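Local coordinates for kinesin-like protein (Caenorhabditis elegans, PDB 5X3E) that probably hydrolyses ATP to drive movement along microtubules as a kinesin-6 motor, at residues I172-T175 / L176-H179. Sequence-based numbering, arbitrary orientation.
Sequences IRAT and LDAH. With SO4 (sulfate ion), chain O.
A174 O accepts a hydrogen bond from the backbone of A178 (A178 N to A174 O, 2.9 Å), and one residue on, T175 O takes one from H179 (H179 N to T175 O, 2.8 Å); together they show how the first turn of a helix is closed by i to i+4 backbone bonds. On the side-chain level, D177 CG lies beside its own backbone N and anti to the carbonyl carbon (chi1 -65°), which turns OD2 of D177 back toward CB of A174, 3.6 Å away. R173 flanks the same turn with its aliphatic part: R173 CD packs 4.0 Å from A178 CA. A174 occupies the N-cap position, where the chain leaves the short two-stranded antiparallel hairpin 162-165/169-172 and enters helix 175-187, at the periphery of the kinesin motor domain. With CG beside the backbone N and anti to the carbonyl carbon (chi1 -68°), then extended to NE, the R173 chain carries its guanidinium past A178 to a sulfate that probably came from the crystallisation liquor. The anion sits at the edge of the guanidinium, in its plane, held weakly by R173 NH2 to sulfate O3 (3.0 Å) and R173 NH1 to sulfate O1 (3.4 Å). NH1 also bonds to the carbonyl of C160, and Y163 adds a cation-pi contact, both from the hairpin region. With an alanine in place of R173, A178 would probably lose the CD contact, C160 O this donor and the sulfate its guanidinium partner. Further out, A178 rests on I161, whose backbone is hydrogen-bonded to that of R173, while Y316 OH bonds to R173 O.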
loop_
_atom_site.group_PDB
_atom_site.type_symbol
_atom_site.label_atom_id
_atom_site.label_comp_id
_atom_site.label_asym_id
_atom_site.label_seq_id
_atom_site.Cartn_x
_atom_site.Cartn_y
_atom_site.Cartn_z
ATOM N N ILE A 172 1.672 5.979 25.419
ATOM C CA ILE A 172 0.306 6.071 25.918
ATOM C C ILE A 172 0.216 7.154 26.987
ATOM O O ILE A 172 0.899 7.074 28.014
ATOM C CB ILE A 172 -0.184 4.725 26.474
ATOM C CG1 ILE A 172 -0.149 3.663 25.373
ATOM C CG2 ILE A 172 -1.581 4.874 27.072
ATOM C CD1 ILE A 172 -0.304 2.247 25.854
ATOM N N ARG A 173 -0.624 8.161 26.746
ATOM C CA ARG A 173 -0.961 9.186 27.726
ATOM C C ARG A 173 -2.051 8.691 28.671
ATOM O O ARG A 173 -2.803 7.768 28.356
ATOM C CB ARG A 173 -1.458 10.458 27.045
ATOM C CG ARG A 173 -0.427 11.216 26.262
ATOM C CD ARG A 173 -0.973 12.551 25.838
ATOM N NE ARG A 173 -0.024 13.258 24.989
ATOM C CZ ARG A 173 0.051 13.113 23.673
ATOM N NH1 ARG A 173 -0.776 12.286 23.050
ATOM N NH2 ARG A 173 0.949 13.799 22.982
ATOM N N ALA A 174 -2.120 9.310 29.848
ATOM C CA ALA A 174 -3.288 9.167 30.707
ATOM C C ALA A 174 -4.449 9.959 30.114
ATOM O O ALA A 174 -4.255 10.864 29.297
ATOM C CB ALA A 174 -2.990 9.641 32.125
ATOM N N THR A 175 -5.670 9.618 30.537
ATOM C CA THR A 175 -6.856 10.096 29.823
ATOM C C THR A 175 -7.013 11.612 29.908
ATOM O O THR A 175 -7.304 12.265 28.901
ATOM C CB THR A 175 -8.114 9.397 30.350
ATOM O OG1 THR A 175 -9.275 10.026 29.788
ATOM C CG2 THR A 175 -8.183 9.450 31.872
ATOM N N LEU A 176 -6.818 12.198 31.089
ATOM C CA LEU A 176 -7.011 13.637 31.203
ATOM C C LEU A 176 -5.956 14.387 30.385
ATOM O O LEU A 176 -6.260 15.414 29.766
ATOM C CB LEU A 176 -7.006 14.057 32.672
ATOM C CG LEU A 176 -7.960 15.198 33.063
ATOM C CD1 LEU A 176 -7.509 16.556 32.558
ATOM C CD2 LEU A 176 -9.358 14.896 32.536
ATOM N N ASP A 177 -4.712 13.888 30.368
ATOM C CA ASP A 177 -3.672 14.495 29.535
ATOM C C ASP A 177 -4.037 14.417 28.060
ATOM O O ASP A 177 -3.903 15.397 27.318
ATOM C CB ASP A 177 -2.325 13.802 29.767
ATOM C CG ASP A 177 -1.794 13.985 31.174
ATOM O OD1 ASP A 177 -1.616 15.145 31.601
ATOM O OD2 ASP A 177 -1.546 12.967 31.854
ATOM N N ALA A 178 -4.502 13.248 27.619
ATOM C CA ALA A 178 -4.930 13.093 26.235
ATOM C C ALA A 178 -6.105 14.005 25.917
ATOM O O ALA A 178 -6.202 14.527 24.799
ATOM C CB ALA A 178 -5.301 11.635 25.966
ATOM N N HIS A 179 -6.990 14.221 26.893
ATOM C CA HIS A 179 -8.159 15.071 26.687
ATOM C C HIS A 179 -7.748 16.496 26.327
ATOM O O HIS A 179 -8.279 17.082 25.378
ATOM C CB HIS A 179 -9.035 15.041 27.943
ATOM C CG HIS A 179 -10.217 15.963 27.902
ATOM N ND1 HIS A 179 -10.199 17.226 28.455
ATOM C CD2 HIS A 179 -11.467 15.786 27.411
ATOM C CE1 HIS A 179 -11.380 17.795 28.287
ATOM N NE2 HIS A 179 -12.167 16.943 27.657
HETATM S S SO4 O . 1.042 13.986 19.671
HETATM O O1 SO4 O . -0.267 13.358 19.855
HETATM O O2 SO4 O . 1.329 14.095 18.241
HETATM O O3 SO4 O . 2.073 13.182 20.317
HETATM O O4 SO4 O . 1.035 15.319 20.270
#